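Arginine phosphatase Ywle (Geobacillus stearothermophilus, PDB 4PIC) dephosphorylates phosphoarginine residues in proteins, probably counteracting the protein arginine kinase McsB, and belongs to the low molecular weight protein tyrosine phosphatase family. Local coordinates at residues Ala81-His86 and Asp112-Asp117; Thr103-Val108 and Glu134-Arg139. All coordinates share one frame; numbering follows the deposited sequence.

Interaction 1: residues Ala81-His86 and Asp112-Asp117; sequences AMTSGH and DGDIAD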
ATOM      1  N   ALA A  81       9.907   1.214  -9.615  1.00 10.61           N
ATOM      2  CA  ALA A  81       8.547   1.566  -9.263  1.00 10.30           C
ATOM      3  C   ALA A  81       7.878   2.353 -10.387  1.00 11.90           C
ATOM      4  O   ALA A  81       8.528   3.102 -11.113  1.00 10.75           O
ATOM      5  CB  ALA A  81       8.538   2.387  -7.966  1.00 11.93           C
HETATM    6  N   MSE A  82       6.563   2.215 -10.502  1.00 10.05           N
HETATM    7  CA  MSE A  82       5.832   2.946 -11.530  1.00 10.81           C
HETATM    8  C   MSE A  82       5.720   4.434 -11.204  1.00 13.76           C
HETATM    9  O   MSE A  82       5.628   5.268 -12.103  1.00 14.60           O
HETATM   10  CB  MSE A  82       4.437   2.330 -11.759  1.00 11.07           C
HETATM   11  CG  MSE A  82       4.452   0.884 -12.294  1.00 11.51           C
HETATM   12 SE   MSE A  82       5.246   0.638 -14.050  1.00 15.34          SE
HETATM   13  CE  MSE A  82       7.100   0.480 -13.559  1.00 12.23           C
ATOM     14  N   THR A  83       5.697   4.761  -9.914  1.00 13.06           N
ATOM     15  CA  THR A  83       5.501   6.142  -9.470  1.00 15.07           C
ATOM     16  C   THR A  83       6.395   6.424  -8.273  1.00 14.18           C
ATOM     17  O   THR A  83       6.848   5.493  -7.613  1.00 12.54           O
ATOM     18  CB  THR A  83       4.041   6.396  -9.016  1.00 15.56           C
ATOM     19  OG1 THR A  83       3.789   5.703  -7.784  1.00 14.36           O
ATOM     20  CG2 THR A  83       3.035   5.948 -10.071  1.00 16.59           C
ATOM     21  N   SER A  84       6.607   7.699  -7.963  1.00 17.32           N
ATOM     22  CA  SER A  84       7.350   8.063  -6.758  1.00 16.71           C
ATOM     23  C   SER A  84       6.642   7.598  -5.482  1.00 16.27           C
ATOM     24  O   SER A  84       7.297   7.174  -4.520  1.00 16.69           O
ATOM     25  CB  SER A  84       7.638   9.568  -6.716  1.00 21.44           C
ATOM     26  OG  SER A  84       6.444  10.320  -6.732  1.00 28.57           O
ATOM     27  N   GLY A  85       5.310   7.652  -5.483  1.00 17.09           N
ATOM     28  CA  GLY A  85       4.527   7.166  -4.359  1.00 16.50           C
ATOM     29  C   GLY A  85       4.836   5.713  -4.074  1.00 14.29           C
ATOM     30  O   GLY A  85       5.018   5.317  -2.924  1.00 13.92           O
ATOM     31  N   HIS A  86       4.919   4.908  -5.129  1.00 13.35           N
ATOM     32  CA  HIS A  86       5.259   3.502  -4.948  1.00 12.36           C
ATOM     33  C   HIS A  86       6.686   3.360  -4.439  1.00 12.82           C
ATOM     34  O   HIS A  86       6.953   2.546  -3.551  1.00 12.74           O
ATOM     35  CB  HIS A  86       5.103   2.733  -6.258  1.00 11.39           C
ATOM     36  CG  HIS A  86       3.681   2.518  -6.664  1.00 11.52           C
ATOM     37  ND1 HIS A  86       3.165   3.012  -7.841  1.00 15.13           N
ATOM     38  CD2 HIS A  86       2.668   1.856  -6.053  1.00 12.31           C
ATOM     39  CE1 HIS A  86       1.888   2.673  -7.933  1.00 13.57           C
ATOM     40  NE2 HIS A  86       1.567   1.968  -6.866  1.00 13.25           N
ATOM     41  N   ASP A 112      12.454  12.936 -12.768  1.00 30.56           N
ATOM     42  CA  ASP A 112      11.407  12.094 -12.220  1.00 27.90           C
ATOM     43  C   ASP A 112      10.074  12.263 -12.932  1.00 27.58           C
ATOM     44  O   ASP A 112       9.830  13.259 -13.619  1.00 29.31           O
ATOM     45  CB  ASP A 112      11.280  12.267 -10.706  1.00 30.92           C
ATOM     46  CG  ASP A 112      11.363  10.943  -9.968  1.00 30.22           C
ATOM     47  OD1 ASP A 112      12.162  10.838  -9.014  1.00 31.89           O
ATOM     48  OD2 ASP A 112      10.622  10.002 -10.350  1.00 29.06           O
ATOM     49  N   GLY A 113       9.228  11.253 -12.786  1.00 23.02           N
ATOM     50  CA  GLY A 113       7.927  11.244 -13.418  1.00 24.63           C
ATOM     51  C   GLY A 113       7.232   9.954 -13.056  1.00 22.13           C
ATOM     52  O   GLY A 113       7.893   8.962 -12.722  1.00 23.48           O
ATOM     53  N   ASP A 114       5.906   9.981 -13.098  1.00 20.32           N
ATOM     54  CA  ASP A 114       5.101   8.796 -12.850  1.00 17.69           C
ATOM     55  C   ASP A 114       4.538   8.287 -14.157  1.00 18.18           C
ATOM     56  O   ASP A 114       4.204   9.073 -15.045  1.00 20.11           O
ATOM     57  CB  ASP A 114       3.934   9.122 -11.913  1.00 19.83           C
ATOM     58  CG  ASP A 114       4.387   9.533 -10.531  1.00 20.30           C
ATOM     59  OD1 ASP A 114       5.561   9.299 -10.205  1.00 20.14           O
ATOM     60  OD2 ASP A 114       3.555  10.078  -9.775  1.00 24.31           O
ATOM     61  N   ILE A 115       4.412   6.970 -14.265  1.00 14.86           N
ATOM     62  CA  ILE A 115       3.738   6.378 -15.412  1.00 16.08           C
ATOM     63  C   ILE A 115       2.249   6.715 -15.306  1.00 16.70           C
ATOM     64  O   ILE A 115       1.676   6.659 -14.211  1.00 17.67           O
ATOM     65  CB  ILE A 115       3.944   4.851 -15.455  1.00 13.70           C
ATOM     66  CG1 ILE A 115       5.434   4.519 -15.578  1.00 14.57           C
ATOM     67  CG2 ILE A 115       3.123   4.220 -16.583  1.00 14.00           C
ATOM     68  CD1 ILE A 115       6.088   5.095 -16.819  1.00 16.73           C
ATOM     69  N   ALA A 116       1.635   7.101 -16.422  1.00 16.97           N
ATOM     70  CA  ALA A 116       0.208   7.445 -16.435  1.00 19.28           C
ATOM     71  C   ALA A 116      -0.648   6.385 -15.744  1.00 17.79           C
ATOM     72  O   ALA A 116      -0.488   5.192 -15.997  1.00 17.11           O
ATOM     73  CB  ALA A 116      -0.273   7.658 -17.864  1.00 18.79           C
ATOM     74  N   ASP A 117      -1.564   6.831 -14.883  1.00 17.36           N
ATOM     75  CA  ASP A 117      -2.470   5.938 -14.165  1.00 19.64           C
ATOM     76  C   ASP A 117      -3.825   5.859 -14.862  1.00 20.95           C
ATOM     77  O   ASP A 117      -4.570   6.842 -14.892  1.00 22.30           O
ATOM     78  CB  ASP A 117      -2.674   6.449 -12.734  1.00 18.98           C
ATOM     79  CG  ASP A 117      -3.346   5.427 -11.841  1.00 22.17           C
ATOM     80  OD1 ASP A 117      -3.902   4.440 -12.356  1.00 20.26           O
ATOM     81  OD2 ASP A 117      -3.333   5.613 -10.608  1.00 23.45           O
TER
HETATM   82  O   HOH W   1       8.437   6.148 -13.328  1.00 16.04           O
HETATM   83  O   HOH W   2       3.621   9.324  -7.171  1.00 23.45           O
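The backbones of Met82-Thr83 and Asp114-Ile115 run close enough for one direct bond: Ile115 N donates to Met82 O over 3.0 Å in a nearly straight line (176°). The same carbonyl oxygen takes a second, longer bond from a water, which also donates to Gly113 O over 2.9 Å and so ties the two segments together beside the direct link. Next along, the carboxylate of Asp114 lies against Thr83. Its CG is 3.5 Å from Thr83 CB, and its CB meets the methyl CG2. With CG turned to lie beside its own backbone N (chi1 -65°), Asp114 brings OD1 to Ser84 N at 2.9 Å, the amide approaching from above the carboxylate plane. OD2 reaches the same helix through another water, which donates to it over 2.7 Å and accepts from Gly85 N. Thr83 is the N-cap of helix 84-93, its OG1 accepting from His86 N at 3.0 Å. All three first-turn amides are thereby engaged, and the helix start probably favours a negatively charged Asp114. In this low molecular weight phosphatase fold, the loop 112-117 thus docks where strand 78-81 passes into helix 84-93, and ends in Asp117, the proton donor by similarity. Ile115 O binds Arg15, an active-site residue by similarity, whose side chain also touches Thr83. On the buried side the selenomethionine Met82, bent at chi2 and chi3, sets SE 4.2 Å from Ile115 CG1; beyond them Leu133 of helix 123-150 packs on both side chains.

Interaction 2: residues Thr103-Val108 and Glu134-Arg139; sequences TLKQFV and ETLIDR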
ATOM      1  N   THR A 103      12.183   5.068  -9.275  1.00 14.86           N
ATOM      2  CA  THR A 103      11.111   5.047 -10.274  1.00 13.21           C
ATOM      3  C   THR A 103      11.748   4.649 -11.593  1.00 14.03           C
ATOM      4  O   THR A 103      12.926   4.925 -11.833  1.00 14.59           O
ATOM      5  CB  THR A 103      10.397   6.401 -10.453  1.00 15.61           C
ATOM      6  OG1 THR A 103      11.330   7.386 -10.925  1.00 17.30           O
ATOM      7  CG2 THR A 103       9.767   6.856  -9.139  1.00 15.56           C
ATOM      8  N   LEU A 104      10.986   3.991 -12.453  1.00 13.70           N
ATOM      9  CA  LEU A 104      11.500   3.636 -13.766  1.00 12.09           C
ATOM     10  C   LEU A 104      12.025   4.875 -14.504  1.00 15.11           C
ATOM     11  O   LEU A 104      13.103   4.841 -15.090  1.00 15.56           O
ATOM     12  CB  LEU A 104      10.406   2.933 -14.571  1.00 13.69           C
ATOM     13  CG  LEU A 104      10.669   2.676 -16.041  1.00 11.15           C
ATOM     14  CD1 LEU A 104      11.906   1.807 -16.260  1.00 12.23           C
ATOM     15  CD2 LEU A 104       9.425   2.027 -16.657  1.00 13.00           C
ATOM     16  N   LYS A 105      11.275   5.966 -14.429  1.00 16.37           N
ATOM     17  CA  LYS A 105      11.647   7.214 -15.087  1.00 16.04           C
ATOM     18  C   LYS A 105      12.973   7.772 -14.581  1.00 18.47           C
ATOM     19  O   LYS A 105      13.836   8.153 -15.376  1.00 17.71           O
ATOM     20  CB  LYS A 105      10.535   8.249 -14.913  1.00 19.44           C
ATOM     21  CG  LYS A 105      10.839   9.604 -15.537  1.00 22.30           C
ATOM     22  CD  LYS A 105      10.874   9.502 -17.056  1.00 24.66           C
ATOM     23  CE  LYS A 105      10.910  10.881 -17.708  1.00 27.43           C
ATOM     24  NZ  LYS A 105      10.823  10.809 -19.201  1.00 31.82           N
ATOM     25  N   GLN A 106      13.142   7.822 -13.262  1.00 16.60           N
ATOM     26  CA  GLN A 106      14.376   8.372 -12.704  1.00 18.90           C
ATOM     27  C   GLN A 106      15.573   7.507 -13.075  1.00 19.00           C
ATOM     28  O   GLN A 106      16.651   8.024 -13.374  1.00 19.67           O
ATOM     29  CB  GLN A 106      14.270   8.570 -11.182  1.00 20.52           C
ATOM     30  CG  GLN A 106      14.598   7.344 -10.340  1.00 23.87           C
ATOM     31  CD  GLN A 106      14.651   7.647  -8.845  1.00 24.12           C
ATOM     32  OE1 GLN A 106      13.695   7.391  -8.111  1.00 21.44           O
ATOM     33  NE2 GLN A 106      15.781   8.190  -8.391  1.00 29.89           N
ATOM     34  N   PHE A 107      15.378   6.191 -13.109  1.00 15.91           N
ATOM     35  CA  PHE A 107      16.487   5.286 -13.374  1.00 17.03           C
ATOM     36  C   PHE A 107      17.036   5.387 -14.797  1.00 18.39           C
ATOM     37  O   PHE A 107      18.248   5.239 -15.021  1.00 18.50           O
ATOM     38  CB  PHE A 107      16.088   3.843 -13.081  1.00 16.67           C
ATOM     39  CG  PHE A 107      17.218   2.879 -13.233  1.00 16.82           C
ATOM     40  CD1 PHE A 107      18.269   2.881 -12.329  1.00 18.49           C
ATOM     41  CD2 PHE A 107      17.243   1.978 -14.282  1.00 18.18           C
ATOM     42  CE1 PHE A 107      19.319   2.000 -12.464  1.00 20.64           C
ATOM     43  CE2 PHE A 107      18.296   1.091 -14.428  1.00 18.34           C
ATOM     44  CZ  PHE A 107      19.339   1.103 -13.518  1.00 19.53           C
ATOM     45  N   VAL A 108      16.159   5.632 -15.766  1.00 17.20           N
ATOM     46  CA  VAL A 108      16.621   5.693 -17.147  1.00 18.37           C
ATOM     47  C   VAL A 108      16.799   7.116 -17.685  1.00 20.68           C
ATOM     48  O   VAL A 108      17.427   7.298 -18.721  1.00 23.91           O
ATOM     49  CB  VAL A 108      15.706   4.892 -18.095  1.00 19.60           C
ATOM     50  CG1 VAL A 108      15.668   3.423 -17.696  1.00 19.65           C
ATOM     51  CG2 VAL A 108      14.316   5.472 -18.075  1.00 20.38           C
ATOM     52  N   GLU A 134       6.918   1.851 -23.122  1.00 12.93           N
ATOM     53  CA  GLU A 134       7.715   1.350 -24.236  1.00 12.88           C
ATOM     54  C   GLU A 134       8.969   2.207 -24.417  1.00 13.93           C
ATOM     55  O   GLU A 134      10.084   1.689 -24.577  1.00 13.89           O
ATOM     56  CB  GLU A 134       6.910   1.292 -25.541  1.00 15.72           C
ATOM     57  CG  GLU A 134       7.748   0.846 -26.725  1.00 24.06           C
ATOM     58  CD  GLU A 134       6.966   0.091 -27.783  1.00 29.15           C
ATOM     59  OE1 GLU A 134       5.802   0.454 -28.062  1.00 26.77           O
ATOM     60  OE2 GLU A 134       7.534  -0.872 -28.345  1.00 29.76           O
ATOM     61  N   THR A 135       8.783   3.525 -24.370  1.00 14.82           N
ATOM     62  CA  THR A 135       9.895   4.450 -24.530  1.00 16.40           C
ATOM     63  C   THR A 135      10.926   4.249 -23.436  1.00 14.90           C
ATOM     64  O   THR A 135      12.128   4.139 -23.709  1.00 14.58           O
ATOM     65  CB  THR A 135       9.393   5.900 -24.508  1.00 19.63           C
ATOM     66  OG1 THR A 135       8.484   6.090 -25.601  1.00 20.31           O
ATOM     67  CG2 THR A 135      10.567   6.870 -24.634  1.00 22.00           C
ATOM     68  N   LEU A 136      10.453   4.172 -22.196  1.00 13.74           N
ATOM     69  CA  LEU A 136      11.366   4.023 -21.071  1.00 14.48           C
ATOM     70  C   LEU A 136      12.051   2.659 -21.044  1.00 14.34           C
ATOM     71  O   LEU A 136      13.218   2.547 -20.648  1.00 13.53           O
ATOM     72  CB  LEU A 136      10.642   4.293 -19.753  1.00 13.62           C
ATOM     73  CG  LEU A 136      10.140   5.734 -19.601  1.00 17.20           C
ATOM     74  CD1 LEU A 136       9.274   5.882 -18.371  1.00 17.75           C
ATOM     75  CD2 LEU A 136      11.297   6.719 -19.539  1.00 21.71           C
ATOM     76  N   ILE A 137      11.344   1.623 -21.476  1.00 13.64           N
ATOM     77  CA  ILE A 137      11.905   0.282 -21.456  1.00 12.94           C
ATOM     78  C   ILE A 137      12.917   0.087 -22.584  1.00 13.61           C
ATOM     79  O   ILE A 137      13.909  -0.639 -22.427  1.00 13.55           O
ATOM     80  CB  ILE A 137      10.793  -0.764 -21.414  1.00 13.44           C
ATOM     81  CG1 ILE A 137      10.156  -0.704 -20.019  1.00 14.28           C
ATOM     82  CG2 ILE A 137      11.312  -2.157 -21.701  1.00 15.27           C
ATOM     83  CD1 ILE A 137       8.941  -1.524 -19.888  1.00 17.69           C
ATOM     84  N   ASP A 138      12.704   0.777 -23.704  1.00 12.94           N
ATOM     85  CA  ASP A 138      13.714   0.811 -24.754  1.00 15.49           C
ATOM     86  C   ASP A 138      14.990   1.444 -24.200  1.00 15.24           C
ATOM     87  O   ASP A 138      16.093   0.930 -24.418  1.00 15.43           O
ATOM     88  CB  ASP A 138      13.219   1.587 -25.981  1.00 17.77           C
ATOM     89  CG  ASP A 138      12.208   0.811 -26.802  1.00 21.10           C
ATOM     90  OD1 ASP A 138      12.052  -0.408 -26.582  1.00 20.71           O
ATOM     91  OD2 ASP A 138      11.575   1.422 -27.691  1.00 22.45           O
ATOM     92  N   ARG A 139      14.851   2.548 -23.468  1.00 14.82           N
ATOM     93  CA  ARG A 139      16.025   3.204 -22.889  1.00 16.44           C
ATOM     94  C   ARG A 139      16.663   2.326 -21.827  1.00 16.01           C
ATOM     95  O   ARG A 139      17.885   2.281 -21.700  1.00 15.27           O
ATOM     96  CB  ARG A 139      15.674   4.557 -22.265  1.00 18.68           C
ATOM     97  CG  ARG A 139      14.793   5.450 -23.111  1.00 25.52           C
ATOM     98  CD  ARG A 139      15.535   6.491 -23.917  1.00 31.71           C
ATOM     99  NE  ARG A 139      14.575   7.403 -24.541  1.00 34.72           N
ATOM    100  CZ  ARG A 139      14.730   7.962 -25.736  1.00 36.11           C
ATOM    101  NH1 ARG A 139      15.818   7.713 -26.450  1.00 36.98           N
ATOM    102  NH2 ARG A 139      13.795   8.773 -26.216  1.00 36.57           N
TER
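Thr103 OG1, at the foot of the helix that packs Leu104 against Leu136, is held by two groups: Gln106 N donates to it over 3.0 Å, and the carboxylate of Asp112 is hydrogen-bonded to it. Gln106 returns the bond, its OE1 accepting from Thr103 N at 3.0 Å, which completes a capping box. The box starts the short helix 104-109 directly after edge strand 101-103 of the parallel sheet, and helix 123-150 packs on it, as in the alpha/beta fold of low molecular weight phosphatases. Here the two short axes pass 9.7 Å apart and point roughly the same way, crossing at 38°. Between the segments the contact is one of hydrocarbon packing, and Leu136 is its centre. Because its CG sits beside the backbone N (chi1 -65°), the branched end packs among Leu104, Lys105 and Val108. Its CB meets Leu104 CD2 at 4.0 Å. The methyl CD2 carries most of the rest, touching Val108 CG2 at 3.6 Å and the aliphatic part of Lys105, at CD, at 3.8 Å; the lysine chain and the Val108 side chain each run across Leu136 at about a right angle. Leu104 CD2 also reaches Ile137 CG1, a looser touch at 4.4 Å; Ile137, whose CB points away from helix 104-109, also touches Ala19, Leu22 and Leu23 of helix 15-25. Ile115 closes on Leu136 from the loop. At the outer edge, where the arginine's guanidinium leads away, Val108 CB rests 4.2 Å from Arg139 CB.

The two contacts adjoin, their centres 11 Å apart, and their segments alternate along the chain. Both run from core to surface: in interaction 1 Met82 and Ile115 are buried and Asp114 is exposed, in interaction 2 Leu104, Leu136 and Ile137 are buried and Arg139 is exposed. Interaction 1 holds the loop that carries the probable proton donor with backbone, carboxylate and water-mediated bonds, whereas interaction 2 joins two helices by apolar packing alone. They meet where Ala81 O lies 2.9 Å from Leu104 N, a probable hydrogen bond. Helix 123-150 backs both contacts, through Leu133 in each. Each also includes a threonine N-cap where a strand gives way to a helix, the two strands being neighbours.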